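Local coordinates for protein xylooligosaccharide oxidase (Myceliophthora thermophila, PDB 5L6G) that oxidises the C1 hydroxyl of xylooligosaccharides and other sugars to lactones with a bicovalently bound FAD, passing the electrons to oxygen to give hydrogen peroxide, at residues G102-H107 with Y487-V492; V189-S194 with T483-Y488. All coordinates share one frame; numbering follows the deposited sequence.

Contact 1: G102-H107 with Y487-V492; sequences GGEDGH and YYPQAV
Pro489 sets its CG and CD against the Gly102-Gly103 peptide, packing a berberine-like C-terminal loop onto the PCMH-type FAD-binding domain. The proline follows Tyr488, the first residue of a type I turn closed by Ala491 N to Tyr488 O. This is the tight part: Pro489 CD lies 3.4 Å from Gly102 O, and the neighbouring Pro489 CG reaches Gly103 O at 3.6 Å. A beta carbon on Gly103 would probably run into Pro489 CD, and the positive phi there also favours glycine. Tyr488 adds only its CB, at Gly102 O; its ring leads off to Ser215 and Phe99, close to the FAD.

His107 forms the buried flank. Its CE1 approaches Tyr487 O edge-on at 3.1 Å, while Asn88 pairs with both His107 ND1 and Tyr487 O and so ties the two loops together. The second ring nitrogen, His107 NE2, gives a nearly straight bond (163°) to the anti lone pair of Glu104 OE2. Partners at both ring nitrogens would be consistent with a charged histidine.

Toward solvent the fit is looser. With its CG anti to the backbone N (chi1 171°), Tyr487 brings its ring up against Glu104, whose OE2 stands at the ring edge, 3.3 Å from Tyr487 CE2. Farther out, one water bridges the pair, donating to Glu104 OE1 at 2.6 Å and lying 2.7 Å from Tyr487 OH.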
ATOM      1  N   GLY A 102      -0.689  11.223 -12.095  1.00 13.38           N
ATOM      2  CA  GLY A 102       0.146  12.392 -11.886  1.00 13.42           C
ATOM      3  C   GLY A 102      -0.378  13.291 -10.788  1.00 13.12           C
ATOM      4  O   GLY A 102       0.286  14.258 -10.422  1.00 12.92           O
ATOM      5  N   GLY A 103      -1.589  13.017 -10.300  1.00 12.79           N
ATOM      6  CA  GLY A 103      -2.166  13.787  -9.193  1.00 12.91           C
ATOM      7  C   GLY A 103      -2.601  15.199  -9.587  1.00 13.53           C
ATOM      8  O   GLY A 103      -2.909  16.019  -8.731  1.00 13.65           O
ATOM      9  N   GLU A 104      -2.631  15.458 -10.887  1.00 14.00           N
ATOM     10  CA  GLU A 104      -3.061  16.731 -11.469  1.00 14.77           C
ATOM     11  C   GLU A 104      -3.121  16.419 -12.951  1.00 14.81           C
ATOM     12  O   GLU A 104      -2.616  15.358 -13.376  1.00 14.16           O
ATOM     13  CB  GLU A 104      -2.061  17.865 -11.188  1.00 15.40           C
ATOM     14  CG  GLU A 104      -0.625  17.524 -11.569  1.00 15.66           C
ATOM     15  CD  GLU A 104       0.400  18.587 -11.187  1.00 16.52           C
ATOM     16  OE1 GLU A 104       0.065  19.509 -10.434  1.00 17.98           O
ATOM     17  OE2 GLU A 104       1.558  18.496 -11.633  1.00 16.96           O
ATOM     18  N   ASP A 105      -3.695  17.333 -13.733  1.00 14.80           N
ATOM     19  CA  ASP A 105      -3.825  17.143 -15.176  1.00 15.23           C
ATOM     20  C   ASP A 105      -2.474  17.346 -15.832  1.00 14.74           C
ATOM     21  O   ASP A 105      -1.607  18.005 -15.274  1.00 14.93           O
ATOM     22  CB  ASP A 105      -4.804  18.155 -15.792  1.00 15.91           C
ATOM     23  CG  ASP A 105      -6.228  17.957 -15.340  1.00 16.57           C
ATOM     24  OD1 ASP A 105      -6.605  16.826 -14.955  1.00 15.99           O
ATOM     25  OD2 ASP A 105      -6.997  18.952 -15.387  1.00 17.87           O
ATOM     26  N   GLY A 106      -2.304  16.787 -17.019  1.00 14.30           N
ATOM     27  CA  GLY A 106      -1.231  17.202 -17.908  1.00 14.50           C
ATOM     28  C   GLY A 106       0.102  16.482 -17.812  1.00 13.83           C
ATOM     29  O   GLY A 106       1.077  16.973 -18.361  1.00 14.14           O
ATOM     30  N   HIS A 107       0.155  15.331 -17.135  1.00 13.08           N
ATOM     31  CA  HIS A 107       1.385  14.515 -17.129  1.00 12.70           C
ATOM     32  C   HIS A 107       1.274  13.438 -18.178  1.00 12.52           C
ATOM     33  O   HIS A 107       0.175  13.042 -18.572  1.00 12.52           O
ATOM     34  CB  HIS A 107       1.575  13.798 -15.792  1.00 12.40           C
ATOM     35  CG  HIS A 107       1.818  14.713 -14.641  1.00 12.47           C
ATOM     36  ND1 HIS A 107       2.523  14.321 -13.521  1.00 12.20           N
ATOM     37  CD2 HIS A 107       1.486  16.011 -14.448  1.00 12.87           C
ATOM     38  CE1 HIS A 107       2.575  15.330 -12.669  1.00 12.41           C
ATOM     39  NE2 HIS A 107       1.950  16.366 -13.206  1.00 12.79           N
ATOM     40  N   TYR A 487       7.529  14.131 -10.952  1.00 13.33           N
ATOM     41  CA  TYR A 487       6.822  14.949  -9.992  1.00 13.50           C
ATOM     42  C   TYR A 487       5.387  14.504  -9.833  1.00 12.81           C
ATOM     43  O   TYR A 487       4.725  14.146 -10.794  1.00 12.26           O
ATOM     44  CB  TYR A 487       6.847  16.427 -10.441  1.00 14.43           C
ATOM     45  CG  TYR A 487       5.945  17.284  -9.598  1.00 14.97           C
ATOM     46  CD1 TYR A 487       6.376  17.763  -8.378  1.00 15.14           C
ATOM     47  CD2 TYR A 487       4.622  17.535  -9.980  1.00 15.19           C
ATOM     48  CE1 TYR A 487       5.552  18.523  -7.578  1.00 15.61           C
ATOM     49  CE2 TYR A 487       3.787  18.299  -9.185  1.00 15.40           C
ATOM     50  CZ  TYR A 487       4.251  18.773  -7.971  1.00 15.77           C
ATOM     51  OH  TYR A 487       3.442  19.522  -7.143  1.00 16.09           O
ATOM     52  N   TYR A 488       4.928  14.516  -8.590  1.00 12.56           N
ATOM     53  CA  TYR A 488       3.522  14.540  -8.275  1.00 12.39           C
ATOM     54  C   TYR A 488       3.409  15.366  -7.001  1.00 12.43           C
ATOM     55  O   TYR A 488       4.427  15.665  -6.396  1.00 12.51           O
ATOM     56  CB  TYR A 488       2.915  13.152  -8.151  1.00 12.12           C
ATOM     57  CG  TYR A 488       3.527  12.232  -7.126  1.00 11.86           C
ATOM     58  CD1 TYR A 488       4.650  11.472  -7.428  1.00 12.01           C
ATOM     59  CD2 TYR A 488       2.942  12.071  -5.898  1.00 11.71           C
ATOM     60  CE1 TYR A 488       5.186  10.570  -6.505  1.00 11.88           C
ATOM     61  CE2 TYR A 488       3.473  11.186  -4.969  1.00 11.70           C
ATOM     62  CZ  TYR A 488       4.599  10.446  -5.275  1.00 11.54           C
ATOM     63  OH  TYR A 488       5.080   9.546  -4.332  1.00 11.82           O
ATOM     64  N   PRO A 489       2.191  15.773  -6.623  1.00 12.76           N
ATOM     65  CA  PRO A 489       2.073  16.803  -5.572  1.00 12.89           C
ATOM     66  C   PRO A 489       2.585  16.421  -4.183  1.00 12.78           C
ATOM     67  O   PRO A 489       2.800  17.298  -3.361  1.00 12.99           O
ATOM     68  CB  PRO A 489       0.575  17.092  -5.557  1.00 13.18           C
ATOM     69  CG  PRO A 489       0.177  16.873  -6.992  1.00 13.35           C
ATOM     70  CD  PRO A 489       0.919  15.622  -7.356  1.00 12.88           C
ATOM     71  N   GLN A 490       2.790  15.126  -3.932  1.00 12.22           N
ATOM     72  CA  GLN A 490       3.447  14.695  -2.704  1.00 12.06           C
ATOM     73  C   GLN A 490       4.770  13.988  -2.938  1.00 12.01           C
ATOM     74  O   GLN A 490       5.213  13.197  -2.099  1.00 12.51           O
ATOM     75  CB  GLN A 490       2.498  13.840  -1.871  1.00 11.56           C
ATOM     76  CG  GLN A 490       1.262  14.623  -1.444  1.00 11.57           C
ATOM     77  CD  GLN A 490       0.317  13.820  -0.584  1.00 11.30           C
ATOM     78  OE1 GLN A 490       0.322  12.590  -0.616  1.00 11.11           O
ATOM     79  NE2 GLN A 490      -0.522  14.507   0.174  1.00 11.58           N
ATOM     80  N   ALA A 491       5.425  14.299  -4.056  1.00 12.46           N
ATOM     81  CA  ALA A 491       6.748  13.759  -4.331  1.00 12.41           C
ATOM     82  C   ALA A 491       7.793  14.358  -3.396  1.00 12.76           C
ATOM     83  O   ALA A 491       7.715  15.526  -2.972  1.00 12.32           O
ATOM     84  CB  ALA A 491       7.169  13.983  -5.769  1.00 12.74           C
ATOM     85  N   VAL A 492       8.795  13.532  -3.113  1.00 13.17           N
ATOM     86  CA  VAL A 492       9.982  13.975  -2.411  1.00 13.89           C
ATOM     87  C   VAL A 492      10.633  15.119  -3.186  1.00 14.91           C
ATOM     88  O   VAL A 492      10.823  15.013  -4.390  1.00 15.19           O
ATOM     89  CB  VAL A 492      10.984  12.831  -2.263  1.00 13.76           C
ATOM     90  CG1 VAL A 492      12.302  13.341  -1.724  1.00 14.15           C
ATOM     91  CG2 VAL A 492      10.394  11.758  -1.327  1.00 13.45           C
TER
HETATM   92  O   HOH W   1       1.308  20.480  -8.389  1.00 21.60           O

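Contact 2: V189-S194 with T483-Y488; sequences VLANGS and TELFYY. With NAG (2-acetamido-2-deoxy-beta-D-glucopyranose), chain C.
The Phe486 ring meets the 189-194 loop with its CE2-CZ rim: Leu190 C lies near the ring plane at the edge, 4.2 Å from Phe486 CE2, and Ala191 N comes to 3.7 Å from that same Phe486 CE2. One face of the ring carries Leu485 CD2, set toward the rim. Phe486 holds its CG beside its own backbone N (chi1 -58°), which brings the ring against the loop.

Ala191 is where the two segments engage most fully. Its methyl meets two side chains of the other segment, with Ala191 CB 3.9 Å from Phe486 CE2 and 4.1 Å from Leu485 CB, while Leu485 CD2 packs on Ala191 O at 3.4 Å. Replacing Phe486 with an alanine would probably open a gap beside the Ala191 backbone and leave Leu485 CD2 without the ring it rests on.

The loop is the tip of a beta hairpin joining strands 183-189 and 195-199, built on a type I turn from Leu190 to Gly193. Asn192 points away from the contact; its OD1 accepts from Ser194 N at 3.1 Å, an Asx turn within the Asn-Gly-Ser sequon, and its ND2 carries the N-linked sugar. Leu190 CD1 lies 4.0 Å from C6 of this NAG, which is also hydrogen-bonded to Gln479 O. The chemistry thus divides the hairpin tip: van der Waals contacts of apolar side chains, some on backbone atoms, join it to the C-terminal loop, whereas the polar asparagine presents the glycan outward.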
ATOM      1  N   VAL A 189      14.225   2.490 -14.946  1.00 12.76           N
ATOM      2  CA  VAL A 189      14.449   3.523 -15.957  1.00 13.42           C
ATOM      3  C   VAL A 189      14.516   4.854 -15.229  1.00 13.48           C
ATOM      4  O   VAL A 189      13.535   5.281 -14.615  1.00 13.38           O
ATOM      5  CB  VAL A 189      13.292   3.573 -16.971  1.00 13.27           C
ATOM      6  CG1 VAL A 189      13.516   4.663 -18.017  1.00 13.64           C
ATOM      7  CG2 VAL A 189      13.154   2.208 -17.633  1.00 13.48           C
ATOM      8  N   LEU A 190      15.665   5.502 -15.291  1.00 14.29           N
ATOM      9  CA  LEU A 190      15.854   6.796 -14.640  1.00 14.80           C
ATOM     10  C   LEU A 190      15.311   7.948 -15.482  1.00 15.32           C
ATOM     11  O   LEU A 190      14.971   7.770 -16.643  1.00 15.03           O
ATOM     12  CB  LEU A 190      17.338   7.015 -14.350  1.00 15.60           C
ATOM     13  CG  LEU A 190      18.011   5.935 -13.509  1.00 15.78           C
ATOM     14  CD1 LEU A 190      19.491   6.264 -13.321  1.00 16.56           C
ATOM     15  CD2 LEU A 190      17.347   5.785 -12.169  1.00 15.63           C
ATOM     16  N   ALA A 191      15.267   9.136 -14.874  1.00 15.72           N
ATOM     17  CA  ALA A 191      14.678  10.307 -15.484  1.00 16.47           C
ATOM     18  C   ALA A 191      15.297  10.662 -16.824  1.00 17.54           C
ATOM     19  O   ALA A 191      14.609  11.204 -17.678  1.00 17.73           O
ATOM     20  CB  ALA A 191      14.768  11.500 -14.532  1.00 16.76           C
ATOM     21  N   ASN A 192      16.581  10.360 -17.005  1.00 18.41           N
ATOM     22  CA  ASN A 192      17.259  10.611 -18.281  1.00 19.79           C
ATOM     23  C   ASN A 192      17.307   9.402 -19.221  1.00 19.58           C
ATOM     24  O   ASN A 192      18.112   9.364 -20.152  1.00 19.98           O
ATOM     25  CB  ASN A 192      18.681  11.120 -18.036  1.00 21.30           C
ATOM     26  CG  ASN A 192      19.548  10.124 -17.280  1.00 22.85           C
ATOM     27  OD1 ASN A 192      19.193   8.947 -17.082  1.00 21.30           O
ATOM     28  ND2 ASN A 192      20.712  10.607 -16.841  1.00 25.45           N
ATOM     29  N   GLY A 193      16.442   8.422 -18.996  1.00 18.56           N
ATOM     30  CA  GLY A 193      16.394   7.250 -19.854  1.00 18.79           C
ATOM     31  C   GLY A 193      17.414   6.161 -19.565  1.00 18.60           C
ATOM     32  O   GLY A 193      17.325   5.084 -20.153  1.00 19.16           O
ATOM     33  N   SER A 194      18.369   6.407 -18.670  1.00 18.10           N
ATOM     34  CA  SER A 194      19.334   5.366 -18.281  1.00 18.12           C
ATOM     35  C   SER A 194      18.657   4.189 -17.601  1.00 17.59           C
ATOM     36  O   SER A 194      17.651   4.353 -16.886  1.00 16.38           O
ATOM     37  CB  SER A 194      20.414   5.912 -17.334  1.00 18.43           C
ATOM     38  OG  SER A 194      21.324   6.760 -18.005  1.00 18.94           O
ATOM     39  N   THR A 483      15.572  17.245 -11.937  1.00 16.56           N
ATOM     40  CA  THR A 483      14.566  18.074 -12.608  1.00 16.66           C
ATOM     41  C   THR A 483      13.141  17.692 -12.186  1.00 15.65           C
ATOM     42  O   THR A 483      12.183  18.326 -12.611  1.00 15.59           O
ATOM     43  CB  THR A 483      14.672  18.013 -14.149  1.00 16.94           C
ATOM     44  OG1 THR A 483      14.186  16.754 -14.619  1.00 16.62           O
ATOM     45  CG2 THR A 483      16.101  18.215 -14.614  1.00 17.93           C
ATOM     46  N   GLU A 484      12.994  16.665 -11.349  1.00 15.11           N
ATOM     47  CA  GLU A 484      11.689  16.216 -10.891  1.00 14.64           C
ATOM     48  C   GLU A 484      10.780  15.850 -12.046  1.00 14.26           C
ATOM     49  O   GLU A 484       9.605  16.239 -12.100  1.00 13.70           O
ATOM     50  CB  GLU A 484      11.008  17.252  -9.997  1.00 15.21           C
ATOM     51  CG  GLU A 484      11.841  17.662  -8.792  1.00 15.94           C
ATOM     52  CD  GLU A 484      11.048  18.510  -7.837  1.00 16.36           C
ATOM     53  OE1 GLU A 484      10.115  17.982  -7.223  1.00 16.78           O
ATOM     54  OE2 GLU A 484      11.340  19.703  -7.729  1.00 17.21           O
ATOM     55  N   LEU A 485      11.331  15.095 -12.980  1.00 14.23           N
ATOM     56  CA  LEU A 485      10.524  14.561 -14.057  1.00 14.35           C
ATOM     57  C   LEU A 485       9.342  13.757 -13.532  1.00 13.69           C
ATOM     58  O   LEU A 485       8.246  13.814 -14.099  1.00 13.41           O
ATOM     59  CB  LEU A 485      11.363  13.679 -14.985  1.00 14.78           C
ATOM     60  CG  LEU A 485      10.591  13.158 -16.194  1.00 15.31           C
ATOM     61  CD1 LEU A 485      10.290  14.304 -17.137  1.00 15.92           C
ATOM     62  CD2 LEU A 485      11.371  12.090 -16.929  1.00 16.05           C
ATOM     63  N   PHE A 486       9.569  13.009 -12.458  1.00 13.44           N
ATOM     64  CA  PHE A 486       8.533  12.141 -11.889  1.00 13.03           C
ATOM     65  C   PHE A 486       7.681  12.821 -10.820  1.00 13.02           C
ATOM     66  O   PHE A 486       7.135  12.162  -9.948  1.00 12.76           O
ATOM     67  CB  PHE A 486       9.184  10.871 -11.343  1.00 13.09           C
ATOM     68  CG  PHE A 486       9.946  10.104 -12.385  1.00 13.23           C
ATOM     69  CD1 PHE A 486       9.292   9.616 -13.512  1.00 13.64           C
ATOM     70  CD2 PHE A 486      11.297   9.869 -12.249  1.00 13.62           C
ATOM     71  CE1 PHE A 486       9.977   8.891 -14.487  1.00 13.70           C
ATOM     72  CE2 PHE A 486      11.991   9.158 -13.216  1.00 14.04           C
ATOM     73  CZ  PHE A 486      11.333   8.667 -14.333  1.00 14.20           C
ATOM     74  N   TYR A 487       7.529  14.131 -10.952  1.00 13.33           N
ATOM     75  CA  TYR A 487       6.822  14.949  -9.992  1.00 13.50           C
ATOM     76  C   TYR A 487       5.387  14.504  -9.833  1.00 12.81           C
ATOM     77  O   TYR A 487       4.725  14.146 -10.794  1.00 12.26           O
ATOM     78  CB  TYR A 487       6.847  16.427 -10.441  1.00 14.43           C
ATOM     79  CG  TYR A 487       5.945  17.284  -9.598  1.00 14.97           C
ATOM     80  CD1 TYR A 487       6.376  17.763  -8.378  1.00 15.14           C
ATOM     81  CD2 TYR A 487       4.622  17.535  -9.980  1.00 15.19           C
ATOM     82  CE1 TYR A 487       5.552  18.523  -7.578  1.00 15.61           C
ATOM     83  CE2 TYR A 487       3.787  18.299  -9.185  1.00 15.40           C
ATOM     84  CZ  TYR A 487       4.251  18.773  -7.971  1.00 15.77           C
ATOM     85  OH  TYR A 487       3.442  19.522  -7.143  1.00 16.09           O
ATOM     86  N   TYR A 488       4.928  14.516  -8.590  1.00 12.56           N
ATOM     87  CA  TYR A 488       3.522  14.540  -8.275  1.00 12.39           C
ATOM     88  C   TYR A 488       3.409  15.366  -7.001  1.00 12.43           C
ATOM     89  O   TYR A 488       4.427  15.665  -6.396  1.00 12.51           O
ATOM     90  CB  TYR A 488       2.915  13.152  -8.151  1.00 12.12           C
ATOM     91  CG  TYR A 488       3.527  12.232  -7.126  1.00 11.86           C
ATOM     92  CD1 TYR A 488       4.650  11.472  -7.428  1.00 12.01           C
ATOM     93  CD2 TYR A 488       2.942  12.071  -5.898  1.00 11.71           C
ATOM     94  CE1 TYR A 488       5.186  10.570  -6.505  1.00 11.88           C
ATOM     95  CE2 TYR A 488       3.473  11.186  -4.969  1.00 11.70           C
ATOM     96  CZ  TYR A 488       4.599  10.446  -5.275  1.00 11.54           C
ATOM     97  OH  TYR A 488       5.080   9.546  -4.332  1.00 11.82           O
TER
HETATM   98  C1  NAG C   1      21.637   9.777 -16.112  1.00 20.48           C
HETATM   99  C2  NAG C   1      23.020  10.317 -16.482  1.00 23.04           C
HETATM  100  C3  NAG C   1      24.136   9.624 -15.731  1.00 24.25           C
HETATM  101  C4  NAG C   1      23.798   9.579 -14.257  1.00 24.83           C
HETATM  102  C5  NAG C   1      22.374   9.085 -13.999  1.00 24.87           C
HETATM  103  C6  NAG C   1      22.028   9.212 -12.515  1.00 25.42           C
HETATM  104  C7  NAG C   1      23.369  11.318 -18.653  1.00 24.56           C
HETATM  105  C8  NAG C   1      23.698  11.152 -20.114  1.00 25.69           C
HETATM  106  N2  NAG C   1      23.309  10.226 -17.897  1.00 22.34           N
HETATM  107  O3  NAG C   1      25.374  10.274 -15.975  1.00 24.01           O
HETATM  108  O4  NAG C   1      24.697   8.666 -13.672  1.00 28.57           O
HETATM  109  O5  NAG C   1      21.461   9.882 -14.725  1.00 22.12           O
HETATM  110  O6  NAG C   1      21.812  10.576 -12.219  1.00 26.67           O
HETATM  111  O7  NAG C   1      23.158  12.441 -18.192  1.00 25.62           O

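Contacts 1 and 2 lie about 12 Å apart between centres and draw on one C-terminal run, 483-492, which follows helix 470-480. They share Tyr487 and Tyr488, although those two residues touch across only in contact 1. The partners come from different sheets of the FAD-binding domain: 102-107 links strands 87-90 and 108-111 of the mixed sheet, and 189-194 links strands 183-189 and 195-199 of the antiparallel one. The order is reversed on the return, the later loop being met first. A run 380 and 289 residues farther along the chain than the two loops thereby meets loops from both sheets, with the side chain of Tyr488 about 4 Å from the FAD.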